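Local coordinates for protein proline dehydrogenase (Bradyrhizobium japonicum USDA 110, PDB 3HAZ) that probably oxidises proline to glutamate in two steps, pairing an FAD-dependent proline dehydrogenase with an NAD-dependent aldehyde dehydrogenase in one polypeptide, at residues Ile764-Val778 and Ala796-Met810. Numbering follows the deposited sequence.
Sequences INAMIADATALPEQV and ALRLLFVQEDVADRM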
loop_
_atom_site.group_PDB
_atom_site.type_symbol
_atom_site.label_atom_id
_atom_site.label_comp_id
_atom_site.label_asym_id
_atom_site.label_seq_id
_atom_site.Cartn_x
_atom_site.Cartn_y
_atom_site.Cartn_z
ATOM N N ILE A 764 13.189 40.905 27.595
ATOM C CA ILE A 764 12.933 40.990 29.025
ATOM C C ILE A 764 11.989 39.831 29.310
ATOM O O ILE A 764 10.765 39.971 29.281
ATOM C CB ILE A 764 12.341 42.364 29.419
ATOM C CG1 ILE A 764 13.265 43.482 28.919
ATOM C CG2 ILE A 764 12.139 42.455 30.933
ATOM C CD1 ILE A 764 12.803 44.896 29.245
ATOM N N ASN A 765 12.579 38.662 29.538
ATOM C CA ASN A 765 11.823 37.417 29.571
ATOM C C ASN A 765 11.147 37.181 30.916
ATOM O O ASN A 765 11.789 37.251 31.963
ATOM C CB ASN A 765 12.735 36.244 29.190
ATOM C CG ASN A 765 13.486 36.494 27.889
ATOM O OD1 ASN A 765 12.903 36.932 26.900
ATOM N ND2 ASN A 765 14.787 36.232 27.893
ATOM N N ALA A 766 9.846 36.904 30.867
ATOM C CA ALA A 766 9.035 36.697 32.059
ATOM C C ALA A 766 8.729 35.227 32.274
ATOM O O ALA A 766 8.804 34.417 31.347
ATOM C CB ALA A 766 7.725 37.479 31.949
ATOM N N MET A 767 8.390 34.894 33.513
ATOM C CA MET A 767 7.766 33.619 33.828
ATOM C C MET A 767 6.514 33.887 34.652
ATOM O O MET A 767 6.511 34.755 35.521
ATOM C CB MET A 767 8.708 32.701 34.608
ATOM C CG MET A 767 8.017 31.431 35.105
ATOM S SD MET A 767 9.098 30.300 36.004
ATOM C CE MET A 767 10.125 29.651 34.684
ATOM N N ILE A 768 5.448 33.149 34.370
ATOM C CA ILE A 768 4.246 33.227 35.184
ATOM C C ILE A 768 4.071 31.910 35.929
ATOM O O ILE A 768 4.006 30.841 35.316
ATOM C CB ILE A 768 3.002 33.518 34.332
ATOM C CG1 ILE A 768 3.210 34.789 33.501
ATOM C CG2 ILE A 768 1.763 33.636 35.212
ATOM C CD1 ILE A 768 2.072 35.075 32.531
ATOM N N ALA A 769 4.041 31.985 37.256
ATOM C CA ALA A 769 3.817 30.803 38.085
ATOM C C ALA A 769 2.592 31.008 38.980
ATOM O O ALA A 769 2.547 31.969 39.752
ATOM C CB ALA A 769 5.058 30.501 38.932
ATOM N N ASP A 770 1.601 30.121 38.869
ATOM C CA ASP A 770 0.414 30.205 39.727
ATOM C C ASP A 770 0.503 29.221 40.887
ATOM O O ASP A 770 1.483 28.486 41.000
ATOM C CB ASP A 770 -0.894 30.040 38.925
ATOM C CG ASP A 770 -1.098 28.633 38.378
ATOM O OD1 ASP A 770 -0.568 27.652 38.943
ATOM O OD2 ASP A 770 -1.831 28.508 37.377
ATOM N N ALA A 771 -0.516 29.210 41.744
ATOM C CA ALA A 771 -0.453 28.442 42.986
ATOM C C ALA A 771 -0.640 26.936 42.816
ATOM O O ALA A 771 -0.524 26.186 43.791
ATOM C CB ALA A 771 -1.443 28.994 44.015
ATOM N N THR A 772 -0.936 26.487 41.597
ATOM C CA THR A 772 -0.963 25.056 41.323
ATOM C C THR A 772 0.410 24.529 40.918
ATOM O O THR A 772 0.588 23.324 40.743
ATOM C CB THR A 772 -1.969 24.674 40.215
ATOM O OG1 THR A 772 -1.486 25.138 38.944
ATOM C CG2 THR A 772 -3.343 25.265 40.505
ATOM N N ALA A 773 1.378 25.422 40.754
ATOM C CA ALA A 773 2.717 24.984 40.375
ATOM C C ALA A 773 3.419 24.399 41.592
ATOM O O ALA A 773 3.229 24.876 42.708
ATOM C CB ALA A 773 3.519 26.146 39.810
ATOM N N LEU A 774 4.226 23.367 41.377
ATOM C CA LEU A 774 5.046 22.804 42.447
ATOM C C LEU A 774 6.200 23.747 42.782
ATOM O O LEU A 774 7.093 23.957 41.958
ATOM C CB LEU A 774 5.586 21.434 42.025
ATOM C CG LEU A 774 6.378 20.654 43.072
ATOM C CD1 LEU A 774 5.522 20.384 44.296
ATOM C CD2 LEU A 774 6.901 19.353 42.477
ATOM N N PRO A 775 6.197 24.318 43.997
ATOM C CA PRO A 775 7.236 25.302 44.335
ATOM C C PRO A 775 8.680 24.815 44.119
ATOM O O PRO A 775 9.517 25.611 43.693
ATOM C CB PRO A 775 6.963 25.612 45.820
ATOM C CG PRO A 775 5.502 25.337 45.984
ATOM C CD PRO A 775 5.227 24.138 45.096
ATOM N N GLU A 776 8.968 23.547 44.401
ATOM C CA GLU A 776 10.322 23.013 44.236
ATOM C C GLU A 776 10.773 23.012 42.772
ATOM O O GLU A 776 11.955 23.179 42.479
ATOM C CB GLU A 776 10.421 21.573 44.758
ATOM C CG GLU A 776 10.050 21.378 46.206
ATOM C CD GLU A 776 8.584 21.043 46.391
ATOM O OE1 GLU A 776 7.731 21.867 46.007
ATOM O OE2 GLU A 776 8.290 19.959 46.934
ATOM N N GLN A 777 9.839 22.778 41.858
ATOM C CA GLN A 777 10.178 22.751 40.440
ATOM C C GLN A 777 10.278 24.172 39.906
ATOM O O GLN A 777 11.148 24.474 39.085
ATOM C CB GLN A 777 9.158 21.937 39.636
ATOM C CG GLN A 777 9.152 20.451 39.968
ATOM C CD GLN A 777 10.500 19.780 39.726
ATOM O OE1 GLN A 777 10.815 18.755 40.339
ATOM N NE2 GLN A 777 11.298 20.353 38.832
ATOM N N VAL A 778 9.396 25.048 40.381
ATOM C CA VAL A 778 9.506 26.466 40.057
ATOM C C VAL A 778 10.877 26.974 40.463
ATOM O O VAL A 778 11.548 27.670 39.697
ATOM C CB VAL A 778 8.424 27.312 40.745
ATOM C CG1 VAL A 778 8.719 28.807 40.562
ATOM C CG2 VAL A 778 7.054 26.966 40.182
ATOM N N ALA A 796 17.244 34.035 28.973
ATOM C CA ALA A 796 17.236 33.988 30.436
ATOM C C ALA A 796 16.027 34.665 31.055
ATOM O O ALA A 796 15.533 35.682 30.555
ATOM C CB ALA A 796 18.521 34.594 31.008
ATOM N N LEU A 797 15.566 34.088 32.160
ATOM C CA LEU A 797 14.480 34.662 32.936
ATOM C C LEU A 797 14.926 35.955 33.618
ATOM O O LEU A 797 15.932 35.975 34.331
ATOM C CB LEU A 797 14.002 33.655 33.980
ATOM C CG LEU A 797 12.943 34.163 34.962
ATOM C CD1 LEU A 797 11.683 34.640 34.226
ATOM C CD2 LEU A 797 12.607 33.067 35.948
ATOM N N ARG A 798 14.171 37.030 33.399
ATOM C CA ARG A 798 14.477 38.323 34.003
ATOM C C ARG A 798 13.373 38.764 34.959
ATOM O O ARG A 798 13.624 39.518 35.901
ATOM C CB ARG A 798 14.689 39.397 32.924
ATOM C CG ARG A 798 15.571 38.958 31.765
ATOM C CD ARG A 798 16.992 38.681 32.226
ATOM N NE ARG A 798 17.910 38.481 31.104
ATOM C CZ ARG A 798 19.176 38.093 31.243
ATOM N NH1 ARG A 798 19.948 37.937 30.177
ATOM N NH2 ARG A 798 19.670 37.853 32.453
ATOM N N LEU A 799 12.152 38.295 34.717
ATOM C CA LEU A 799 11.008 38.759 35.491
ATOM C C LEU A 799 10.047 37.634 35.875
ATOM O O LEU A 799 9.337 37.102 35.028
ATOM C CB LEU A 799 10.258 39.842 34.715
ATOM C CG LEU A 799 9.090 40.496 35.450
ATOM C CD1 LEU A 799 9.549 41.016 36.802
ATOM C CD2 LEU A 799 8.501 41.620 34.609
ATOM N N LEU A 800 10.017 37.283 37.159
ATOM C CA LEU A 800 9.098 36.254 37.642
ATOM C C LEU A 800 7.820 36.866 38.201
ATOM O O LEU A 800 7.874 37.692 39.109
ATOM C CB LEU A 800 9.764 35.393 38.724
ATOM C CG LEU A 800 8.877 34.375 39.457
ATOM C CD1 LEU A 800 8.376 33.261 38.526
ATOM C CD2 LEU A 800 9.635 33.780 40.626
ATOM N N PHE A 801 6.678 36.462 37.647
ATOM C CA PHE A 801 5.380 36.773 38.236
ATOM C C PHE A 801 4.918 35.549 39.030
ATOM O O PHE A 801 4.884 34.441 38.502
ATOM C CB PHE A 801 4.342 37.088 37.157
ATOM C CG PHE A 801 4.608 38.352 36.384
ATOM C CD1 PHE A 801 4.108 39.573 36.825
ATOM C CD2 PHE A 801 5.321 38.317 35.191
ATOM C CE1 PHE A 801 4.324 40.732 36.102
ATOM C CE2 PHE A 801 5.548 39.474 34.470
ATOM C CZ PHE A 801 5.048 40.683 34.921
ATOM N N VAL A 802 4.571 35.749 40.296
ATOM C CA VAL A 802 4.157 34.649 41.162
ATOM C C VAL A 802 2.904 35.036 41.944
ATOM O O VAL A 802 2.819 36.147 42.471
ATOM C CB VAL A 802 5.273 34.275 42.152
ATOM C CG1 VAL A 802 5.729 35.513 42.922
ATOM C CG2 VAL A 802 4.783 33.192 43.107
ATOM N N GLN A 803 1.926 34.136 42.002
ATOM C CA GLN A 803 0.664 34.445 42.668
ATOM C C GLN A 803 0.917 34.666 44.154
ATOM O O GLN A 803 1.749 33.989 44.756
ATOM C CB GLN A 803 -0.385 33.346 42.437
ATOM C CG GLN A 803 -1.207 33.532 41.170
ATOM C CD GLN A 803 -2.190 32.388 40.916
ATOM O OE1 GLN A 803 -2.227 31.410 41.660
ATOM N NE2 GLN A 803 -2.984 32.509 39.858
ATOM N N GLU A 804 0.213 35.631 44.735
ATOM C CA GLU A 804 0.515 36.076 46.094
ATOM C C GLU A 804 0.420 34.975 47.148
ATOM O O GLU A 804 1.197 34.963 48.102
ATOM C CB GLU A 804 -0.364 37.270 46.477
ATOM C CG GLU A 804 -1.849 36.960 46.490
ATOM C CD GLU A 804 -2.692 38.208 46.658
ATOM O OE1 GLU A 804 -2.107 39.296 46.848
ATOM O OE2 GLU A 804 -3.938 38.100 46.594
ATOM N N ASP A 805 -0.521 34.049 46.976
ATOM C CA ASP A 805 -0.699 32.962 47.943
ATOM C C ASP A 805 0.525 32.055 48.092
ATOM O O ASP A 805 0.682 31.388 49.110
ATOM C CB ASP A 805 -1.931 32.117 47.609
ATOM C CG ASP A 805 -3.216 32.745 48.103
ATOM O OD1 ASP A 805 -3.147 33.709 48.904
ATOM O OD2 ASP A 805 -4.295 32.273 47.691
ATOM N N VAL A 806 1.394 32.022 47.086
ATOM C CA VAL A 806 2.570 31.163 47.184
ATOM C C VAL A 806 3.878 31.945 47.057
ATOM O O VAL A 806 4.960 31.354 47.013
ATOM C CB VAL A 806 2.524 30.009 46.148
ATOM C CG1 VAL A 806 1.371 29.048 46.463
ATOM C CG2 VAL A 806 2.406 30.558 44.725
ATOM N N ALA A 807 3.776 33.273 47.019
ATOM C CA ALA A 807 4.930 34.116 46.713
ATOM C C ALA A 807 6.037 33.977 47.740
ATOM O O ALA A 807 7.201 33.877 47.373
ATOM C CB ALA A 807 4.514 35.592 46.571
ATOM N N ASP A 808 5.671 33.967 49.023
ATOM C CA ASP A 808 6.655 33.954 50.103
ATOM C C ASP A 808 7.488 32.675 50.084
ATOM O O ASP A 808 8.709 32.706 50.246
ATOM C CB ASP A 808 5.968 34.110 51.472
ATOM C CG ASP A 808 5.427 35.521 51.705
ATOM O OD1 ASP A 808 6.002 36.488 51.159
ATOM O OD2 ASP A 808 4.425 35.660 52.436
ATOM N N ARG A 809 6.819 31.548 49.903
ATOM C CA ARG A 809 7.503 30.260 49.841
ATOM C C ARG A 809 8.343 30.154 48.570
ATOM O O ARG A 809 9.516 29.788 48.614
ATOM C CB ARG A 809 6.489 29.115 49.919
ATOM C CG ARG A 809 7.061 27.735 49.602
ATOM C CD ARG A 809 8.201 27.389 50.544
ATOM N NE ARG A 809 7.862 27.677 51.939
ATOM C CZ ARG A 809 7.035 26.950 52.685
ATOM N NH1 ARG A 809 6.798 27.300 53.946
ATOM N NH2 ARG A 809 6.439 25.877 52.177
ATOM N N MET A 810 7.755 30.490 47.432
ATOM C CA MET A 810 8.501 30.411 46.175
ATOM C C MET A 810 9.732 31.324 46.156
ATOM O O MET A 810 10.819 30.909 45.749
ATOM C CB MET A 810 7.582 30.670 44.985
ATOM C CG MET A 810 6.659 29.474 44.688
ATOM S SD MET A 810 5.720 29.681 43.173
ATOM C CE MET A 810 4.676 28.214 43.184
#
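With chi1 at -51° the carboxamide of N765 stands beside its own backbone N, a position from which ND2 reaches A796 O (2.8 Å). The acceptor lies close to the amide plane, although ND2 stands above the carbonyl plane of A796; ND2 also bonds to C794 O, the backbone of the predicted catalytic cysteine, while OD1 accepts from T917 N of the neighbouring strand. At the far end Q803, extended beyond CG, runs its amide past D770 CB, and Q803 OE1 accepts from A771 N (2.8 Å), the donor standing above the plane of the Q803 side-chain carbonyl. Between these polar ends, strands 765-769 and 797-803 pair in parallel, as expected of a beta-alpha-beta crossover through helix 775-787, and illustrate how side-chain amides can extend a parallel ladder at its ends. N765 O accepts from both R798 N and L799 N; further along, F801 N meets M767 O almost head-on (2.7 Å). On one face of the sheet A766 CB sits at the edge of the F801 ring, 3.9 Å from CE2. On the other, M767 and L800 lie side by side, M767 CG 3.9 Å from L800 CD1, and L797 CD1 packs on M767 CB (3.6 Å). Beyond the strands the extended chain of M810 crosses P775 and V778 at about a right angle, M810 CE 4.0 Å from V778 CG2, joining the two helices that follow the strands. The amide of N765 and OE1 of Q803 thus bond to main-chain atoms at the two ends of a backbone ladder faced by apolar side chains, and N765 probably helps position the loop carrying C794 in the aldehyde dehydrogenase active site.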